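Local structure of putative Nitroreductase (Anabaena variabilis ATCC 29413, 3EO7) at residues Phe152-Leu157 with His208-Phe213; Ala163-Ala168 with Ile232-Leu237. The protein binds flavin mononucleotide and is probably an FMN-dependent oxidoreductase of the nitroreductase family. One frame throughout, in Å; residues are numbered along the deposited sequence.

Contact 1. Residues Phe152-Leu157 with His208-Phe213; sequences FWHPAL and HLIGGF
I210 lays its terminal methyl over one face of the H154 imidazole, the CH-pi contact on which this meeting of a helix start and a loop turns. CD1 of I210 stands 3.8 Å from the centroid of the H154 ring and 19° off its normal, displaced toward the rim on the CG side, while CG1 follows across CD2 and NE2. The H154 ring reaches this methyl because its CG is turned anti to the backbone N (chi1 -168°).

Two further apolar touches flank it. A156 CB meets H208 CB at 3.6 Å, and L157 brings CD1 to 4.2 Å from I210 CD1. F152, the C-prime residue of the Schellman motif that ends helix 144-150, makes an aromatic-edge contact with a carbonyl oxygen, its CD2 lying 4.0 Å from G212 O.

Polar bonds fix the imidazole at two corners. H154 is an N-cap: A156 N donates to H154 ND1 (3.0 Å) from close to the ring plane. At the far corner one water lies 2.9 Å from H154 NE2 and donates to L209 O at 2.8 Å, bridging the segments; C251 O is a further partner of NE2. An alanine in place of H154 would probably leave A156 N without its capping acceptor, L209 O without its water link, and I210 CD1 without the flat surface it rests on.

Behind the contact, P236 of strand 229-239 touches A156, L157 and I210. The start of helix 155-159 and the loop between strand 205-207 and helix 215-222 thus close together beside that strand, with helix 144-150 packed against L157.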
ATOM      1  N   PHE A 152      11.498  18.831   5.864  1.00 16.55           N
ATOM      2  CA  PHE A 152      11.975  19.287   7.164  1.00 16.32           C
ATOM      3  C   PHE A 152      13.393  18.766   7.527  1.00 14.92           C
ATOM      4  O   PHE A 152      13.702  18.450   8.689  1.00 17.28           O
ATOM      5  CB  PHE A 152      10.958  18.931   8.249  1.00 17.66           C
ATOM      6  CG  PHE A 152       9.581  19.465   7.985  1.00 17.33           C
ATOM      7  CD1 PHE A 152       9.278  20.775   8.284  1.00 18.08           C
ATOM      8  CD2 PHE A 152       8.581  18.640   7.477  1.00 17.95           C
ATOM      9  CE1 PHE A 152       8.013  21.278   8.075  1.00 22.63           C
ATOM     10  CE2 PHE A 152       7.320  19.149   7.226  1.00 18.44           C
ATOM     11  CZ  PHE A 152       7.035  20.487   7.545  1.00 21.41           C
ATOM     12  N   TRP A 153      14.239  18.681   6.519  1.00 15.24           N
ATOM     13  CA  TRP A 153      15.625  18.233   6.687  1.00 16.09           C
ATOM     14  C   TRP A 153      15.705  16.859   7.349  1.00 15.46           C
ATOM     15  O   TRP A 153      16.512  16.609   8.246  1.00 15.64           O
ATOM     16  CB  TRP A 153      16.437  19.310   7.417  1.00 18.33           C
ATOM     17  CG  TRP A 153      16.562  20.524   6.605  1.00 18.56           C
ATOM     18  CD1 TRP A 153      15.726  21.591   6.599  1.00 19.91           C
ATOM     19  CD2 TRP A 153      17.575  20.799   5.630  1.00 17.71           C
ATOM     20  NE1 TRP A 153      16.161  22.519   5.693  1.00 19.88           N
ATOM     21  CE2 TRP A 153      17.299  22.062   5.090  1.00 19.49           C
ATOM     22  CE3 TRP A 153      18.707  20.099   5.175  1.00 20.02           C
ATOM     23  CZ2 TRP A 153      18.091  22.643   4.091  1.00 20.28           C
ATOM     24  CZ3 TRP A 153      19.491  20.679   4.177  1.00 20.91           C
ATOM     25  CH2 TRP A 153      19.191  21.945   3.674  1.00 22.49           C
ATOM     26  N   HIS A 154      14.862  15.956   6.878  1.00 15.62           N
ATOM     27  CA  HIS A 154      14.828  14.592   7.373  1.00 13.91           C
ATOM     28  C   HIS A 154      16.206  13.980   7.220  1.00 15.79           C
ATOM     29  O   HIS A 154      16.832  14.082   6.142  1.00 15.95           O
ATOM     30  CB  HIS A 154      13.827  13.794   6.569  1.00 15.95           C
ATOM     31  CG  HIS A 154      13.501  12.458   7.157  1.00 15.31           C
ATOM     32  ND1 HIS A 154      14.386  11.406   7.160  1.00 18.51           N
ATOM     33  CD2 HIS A 154      12.367  11.992   7.723  1.00 18.39           C
ATOM     34  CE1 HIS A 154      13.807  10.347   7.690  1.00 21.04           C
ATOM     35  NE2 HIS A 154      12.577  10.673   8.032  1.00 18.48           N
ATOM     36  N   PRO A 155      16.697  13.320   8.275  1.00 17.16           N
ATOM     37  CA  PRO A 155      18.090  12.812   8.173  1.00 20.12           C
ATOM     38  C   PRO A 155      18.343  11.785   7.088  1.00 18.37           C
ATOM     39  O   PRO A 155      19.477  11.668   6.614  1.00 19.86           O
ATOM     40  CB  PRO A 155      18.343  12.171   9.551  1.00 21.26           C
ATOM     41  CG  PRO A 155      17.276  12.686  10.434  1.00 29.38           C
ATOM     42  CD  PRO A 155      16.089  13.028   9.581  1.00 21.43           C
ATOM     43  N   ALA A 156      17.322  11.054   6.677  1.00 17.84           N
ATOM     44  CA  ALA A 156      17.507  10.057   5.620  1.00 17.03           C
ATOM     45  C   ALA A 156      17.947  10.708   4.307  1.00 17.93           C
ATOM     46  O   ALA A 156      18.583  10.055   3.479  1.00 19.34           O
ATOM     47  CB  ALA A 156      16.261   9.200   5.428  1.00 14.73           C
ATOM     48  N   LEU A 157      17.609  11.979   4.096  1.00 18.78           N
ATOM     49  CA  LEU A 157      18.038  12.698   2.887  1.00 17.80           C
ATOM     50  C   LEU A 157      19.478  13.160   2.904  1.00 20.16           C
ATOM     51  O   LEU A 157      20.080  13.396   1.870  1.00 18.95           O
ATOM     52  CB  LEU A 157      17.104  13.891   2.616  1.00 18.78           C
ATOM     53  CG  LEU A 157      15.701  13.486   2.143  1.00 18.92           C
ATOM     54  CD1 LEU A 157      14.697  14.615   2.345  1.00 19.19           C
ATOM     55  CD2 LEU A 157      15.713  13.056   0.675  1.00 17.90           C
ATOM     56  N   HIS A 208      13.530   4.648   3.130  1.00 16.46           N
ATOM     57  CA  HIS A 208      13.173   5.349   4.342  1.00 14.99           C
ATOM     58  C   HIS A 208      11.913   6.118   4.028  1.00 15.51           C
ATOM     59  O   HIS A 208      11.910   7.021   3.180  1.00 17.52           O
ATOM     60  CB  HIS A 208      14.296   6.247   4.769  1.00 17.18           C
ATOM     61  CG  HIS A 208      15.455   5.485   5.321  1.00 17.82           C
ATOM     62  ND1 HIS A 208      15.706   5.399   6.676  1.00 16.72           N
ATOM     63  CD2 HIS A 208      16.399   4.728   4.705  1.00 15.21           C
ATOM     64  CE1 HIS A 208      16.764   4.627   6.867  1.00 18.37           C
ATOM     65  NE2 HIS A 208      17.209   4.210   5.687  1.00 15.16           N
ATOM     66  N   LEU A 209      10.831   5.706   4.675  1.00 16.73           N
ATOM     67  CA  LEU A 209       9.526   6.250   4.388  1.00 17.18           C
ATOM     68  C   LEU A 209       9.344   7.616   5.037  1.00 16.38           C
ATOM     69  O   LEU A 209       9.590   7.773   6.246  1.00 16.00           O
ATOM     70  CB  LEU A 209       8.475   5.307   4.920  1.00 17.24           C
ATOM     71  CG  LEU A 209       7.029   5.635   4.618  1.00 22.25           C
ATOM     72  CD1 LEU A 209       6.780   5.674   3.085  1.00 23.03           C
ATOM     73  CD2 LEU A 209       6.099   4.537   5.334  1.00 18.18           C
ATOM     74  N   ILE A 210       8.953   8.588   4.213  1.00 17.10           N
ATOM     75  CA  ILE A 210       8.692   9.953   4.654  1.00 14.39           C
ATOM     76  C   ILE A 210       7.263  10.361   4.234  1.00 15.18           C
ATOM     77  O   ILE A 210       6.994  10.706   3.082  1.00 15.45           O
ATOM     78  CB  ILE A 210       9.721  11.004   4.112  1.00 17.14           C
ATOM     79  CG1 ILE A 210      11.163  10.601   4.446  1.00 15.76           C
ATOM     80  CG2 ILE A 210       9.404  12.425   4.633  1.00 14.94           C
ATOM     81  CD1 ILE A 210      12.241  11.570   3.922  1.00 15.07           C
ATOM     82  N   GLY A 211       6.347  10.303   5.189  1.00 16.36           N
ATOM     83  CA  GLY A 211       4.989  10.745   4.971  1.00 16.33           C
ATOM     84  C   GLY A 211       4.742  12.186   5.356  1.00 18.08           C
ATOM     85  O   GLY A 211       3.721  12.745   4.950  1.00 20.88           O
ATOM     86  N   GLY A 212       5.614  12.723   6.197  1.00 18.12           N
ATOM     87  CA  GLY A 212       5.588  14.087   6.691  1.00 19.52           C
ATOM     88  C   GLY A 212       6.430  15.031   5.856  1.00 18.57           C
ATOM     89  O   GLY A 212       7.658  15.074   5.954  1.00 20.60           O
ATOM     90  N   PHE A 213       5.758  15.765   4.974  1.00 16.24           N
ATOM     91  CA  PHE A 213       6.436  16.705   4.083  1.00 16.14           C
ATOM     92  C   PHE A 213       5.447  17.808   3.697  1.00 16.65           C
ATOM     93  O   PHE A 213       4.247  17.628   3.828  1.00 16.01           O
ATOM     94  CB  PHE A 213       6.985  15.984   2.830  1.00 16.07           C
ATOM     95  CG  PHE A 213       5.945  15.186   2.083  1.00 15.81           C
ATOM     96  CD1 PHE A 213       5.034  15.816   1.247  1.00 15.79           C
ATOM     97  CD2 PHE A 213       5.874  13.820   2.221  1.00 15.62           C
ATOM     98  CE1 PHE A 213       4.069  15.078   0.575  1.00 16.49           C
ATOM     99  CE2 PHE A 213       4.914  13.061   1.560  1.00 17.38           C
ATOM    100  CZ  PHE A 213       4.009  13.691   0.724  1.00 15.92           C
TER
HETATM  101  O   HOH W   1      11.659   7.889   8.057  1.00 19.93           O

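Contact 2. Residues Ala163-Ala168 with Ile232-Leu237; sequences AIIVTA and IAVLPL
I164, I232 and V166 bury the most surface where two antiparallel strands, 163-168 and 232-237, run side by side. I164 forms a hydrogen-bonded pair with L235. Its O accepts L235 N at 2.7 Å, nearly in line with the C=O bond, whereas I164 N approaches L235 O from above the carbonyl plane, 46° out of it. With CG1 set beside the backbone N (chi1 -81°), the I164 side chain crosses that of L237, CG1 lying 4.0 Å from L237 CD1.

At V166 the pairing slips into a classic beta bulge, with I232 and A233 together set against this one residue. V166 O takes two donors, I232 N at 2.9 Å and, weakly, A233 N at 3.3 Å, while V166 N gives a straight bond to A233 O (2.8 Å, 169°). On the same face as I164, V166 CG2 rests 4.1 Å from L235 CD1. I232 sends CD1 to A168 CB, 4.2 Å away. The opposite face carries I165 and V234, whose side chains run alongside each other, I165 CG1 against V234 CG2.

Strand 109-115 flanks 163-168 on its other edge, bonding the backbones of A163, I165 and T167. Helix 181-202 packs on V166, A168 and I232, and helix 215-222 on I165 and T167, so helices lie against both faces of this antiparallel sheet.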
ATOM      1  N   ALA A 163      16.067   9.202  -4.322  1.00 16.16           N
ATOM      2  CA  ALA A 163      14.808   8.983  -3.642  1.00 15.81           C
ATOM      3  C   ALA A 163      13.740   8.670  -4.660  1.00 16.26           C
ATOM      4  O   ALA A 163      13.756   9.165  -5.799  1.00 17.99           O
ATOM      5  CB  ALA A 163      14.378  10.247  -2.845  1.00 15.41           C
ATOM      6  N   ILE A 164      12.813   7.836  -4.238  1.00 14.73           N
ATOM      7  CA  ILE A 164      11.594   7.650  -4.996  1.00 13.88           C
ATOM      8  C   ILE A 164      10.569   8.601  -4.382  1.00 16.20           C
ATOM      9  O   ILE A 164      10.530   8.795  -3.170  1.00 16.04           O
ATOM     10  CB  ILE A 164      11.079   6.183  -4.883  1.00 16.03           C
ATOM     11  CG1 ILE A 164      11.869   5.310  -5.858  1.00 17.45           C
ATOM     12  CG2 ILE A 164       9.581   6.076  -5.256  1.00 15.62           C
ATOM     13  CD1 ILE A 164      11.592   3.757  -5.722  1.00 17.28           C
ATOM     14  N   ILE A 165       9.726   9.186  -5.221  1.00 13.62           N
ATOM     15  CA  ILE A 165       8.558   9.887  -4.731  1.00 14.68           C
ATOM     16  C   ILE A 165       7.389   9.224  -5.436  1.00 14.96           C
ATOM     17  O   ILE A 165       7.417   9.034  -6.670  1.00 15.20           O
ATOM     18  CB  ILE A 165       8.582  11.410  -4.971  1.00 16.32           C
ATOM     19  CG1 ILE A 165       9.832  12.028  -4.302  1.00 14.45           C
ATOM     20  CG2 ILE A 165       7.253  12.024  -4.469  1.00 16.03           C
ATOM     21  CD1 ILE A 165       9.956  13.562  -4.518  1.00 17.34           C
ATOM     22  N   VAL A 166       6.360   8.884  -4.660  1.00 13.95           N
ATOM     23  CA  VAL A 166       5.146   8.283  -5.202  1.00 14.38           C
ATOM     24  C   VAL A 166       4.058   9.325  -5.121  1.00 15.66           C
ATOM     25  O   VAL A 166       3.789   9.881  -4.045  1.00 16.28           O
ATOM     26  CB  VAL A 166       4.671   7.024  -4.470  1.00 15.42           C
ATOM     27  CG1 VAL A 166       3.417   6.422  -5.179  1.00 15.98           C
ATOM     28  CG2 VAL A 166       5.773   5.997  -4.436  1.00 15.34           C
ATOM     29  N   THR A 167       3.458   9.603  -6.273  1.00 15.16           N
ATOM     30  CA  THR A 167       2.333  10.503  -6.332  1.00 15.40           C
ATOM     31  C   THR A 167       1.087   9.720  -6.758  1.00 16.10           C
ATOM     32  O   THR A 167       1.183   8.543  -7.184  1.00 15.98           O
ATOM     33  CB  THR A 167       2.538  11.578  -7.403  1.00 13.80           C
ATOM     34  OG1 THR A 167       2.512  10.970  -8.705  1.00 16.28           O
ATOM     35  CG2 THR A 167       3.820  12.396  -7.181  1.00 14.46           C
ATOM     36  N   ALA A 168      -0.062  10.393  -6.656  1.00 14.60           N
ATOM     37  CA  ALA A 168      -1.362   9.861  -7.102  1.00 15.49           C
ATOM     38  C   ALA A 168      -1.929  10.821  -8.147  1.00 14.53           C
ATOM     39  O   ALA A 168      -1.977  12.045  -7.899  1.00 16.60           O
ATOM     40  CB  ALA A 168      -2.381   9.708  -5.908  1.00 17.09           C
ATOM     41  N   ILE A 232       2.307  11.567  -2.208  1.00 15.32           N
ATOM     42  CA  ILE A 232       1.824  11.031  -0.937  1.00 15.08           C
ATOM     43  C   ILE A 232       2.878  10.246  -0.138  1.00 16.85           C
ATOM     44  O   ILE A 232       2.648   9.912   1.019  1.00 16.41           O
ATOM     45  CB  ILE A 232       0.458  10.302  -1.046  1.00 15.60           C
ATOM     46  CG1 ILE A 232       0.513   9.205  -2.097  1.00 16.57           C
ATOM     47  CG2 ILE A 232      -0.660  11.344  -1.330  1.00 18.26           C
ATOM     48  CD1 ILE A 232      -0.790   8.373  -2.224  1.00 14.45           C
ATOM     49  N   ALA A 233       4.024   9.963  -0.750  1.00 15.68           N
ATOM     50  CA  ALA A 233       5.127   9.337  -0.051  1.00 14.61           C
ATOM     51  C   ALA A 233       6.454   9.720  -0.717  1.00 14.10           C
ATOM     52  O   ALA A 233       6.570   9.693  -1.939  1.00 16.05           O
ATOM     53  CB  ALA A 233       4.990   7.785   0.005  1.00 13.70           C
ATOM     54  N   VAL A 234       7.426  10.077   0.120  1.00 14.33           N
ATOM     55  CA  VAL A 234       8.805  10.388  -0.260  1.00 15.12           C
ATOM     56  C   VAL A 234       9.665   9.281   0.375  1.00 15.17           C
ATOM     57  O   VAL A 234       9.537   9.003   1.560  1.00 16.71           O
ATOM     58  CB  VAL A 234       9.245  11.801   0.162  1.00 16.97           C
ATOM     59  CG1 VAL A 234      10.748  12.023  -0.132  1.00 15.20           C
ATOM     60  CG2 VAL A 234       8.370  12.889  -0.561  1.00 13.54           C
ATOM     61  N   LEU A 235      10.515   8.667  -0.428  1.00 14.46           N
ATOM     62  CA  LEU A 235      11.335   7.541   0.027  1.00 15.47           C
ATOM     63  C   LEU A 235      12.788   7.605  -0.429  1.00 16.43           C
ATOM     64  O   LEU A 235      13.137   7.079  -1.478  1.00 16.83           O
ATOM     65  CB  LEU A 235      10.712   6.183  -0.400  1.00 20.21           C
ATOM     66  CG  LEU A 235       9.255   5.889  -0.037  1.00 28.83           C
ATOM     67  CD1 LEU A 235       8.317   6.205  -1.174  1.00 20.88           C
ATOM     68  CD2 LEU A 235       9.090   4.416   0.354  1.00 22.43           C
ATOM     69  N   PRO A 236      13.642   8.246   0.364  1.00 15.29           N
ATOM     70  CA  PRO A 236      15.057   8.099   0.074  1.00 14.22           C
ATOM     71  C   PRO A 236      15.440   6.628   0.030  1.00 14.54           C
ATOM     72  O   PRO A 236      14.940   5.818   0.834  1.00 15.17           O
ATOM     73  CB  PRO A 236      15.757   8.780   1.270  1.00 15.85           C
ATOM     74  CG  PRO A 236      14.759   9.668   1.833  1.00 20.99           C
ATOM     75  CD  PRO A 236      13.407   9.118   1.527  1.00 19.76           C
ATOM     76  N   LEU A 237      16.308   6.288  -0.921  1.00 14.61           N
ATOM     77  CA  LEU A 237      16.781   4.936  -1.102  1.00 15.67           C
ATOM     78  C   LEU A 237      18.215   4.813  -0.603  1.00 15.48           C
ATOM     79  O   LEU A 237      19.139   5.337  -1.233  1.00 15.91           O
ATOM     80  CB  LEU A 237      16.710   4.545  -2.570  1.00 17.29           C
ATOM     81  CG  LEU A 237      15.314   4.482  -3.175  1.00 18.15           C
ATOM     82  CD1 LEU A 237      15.442   4.050  -4.654  1.00 17.40           C
ATOM     83  CD2 LEU A 237      14.375   3.568  -2.398  1.00 19.00           C
TER

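In the fold
The two contacts illustrate how a sheet and its surrounding loops share one backbone framework. Both are largely buried, but contact 2 lies deeper, between two interior strands near one side of the sheet, while contact 1 lies farther from the chain's centre and includes the partly exposed F152. Strand pairing makes contact 2 chiefly a matter of main-chain bonds; contact 1 relies on side-chain packing and a water. They are joined directly: I210 N and H208 N probably donate to V234 O and P236 O, tying loop 208-213 to the edge of 232-237. Helix 155-159 also leads straight into strand 162-169.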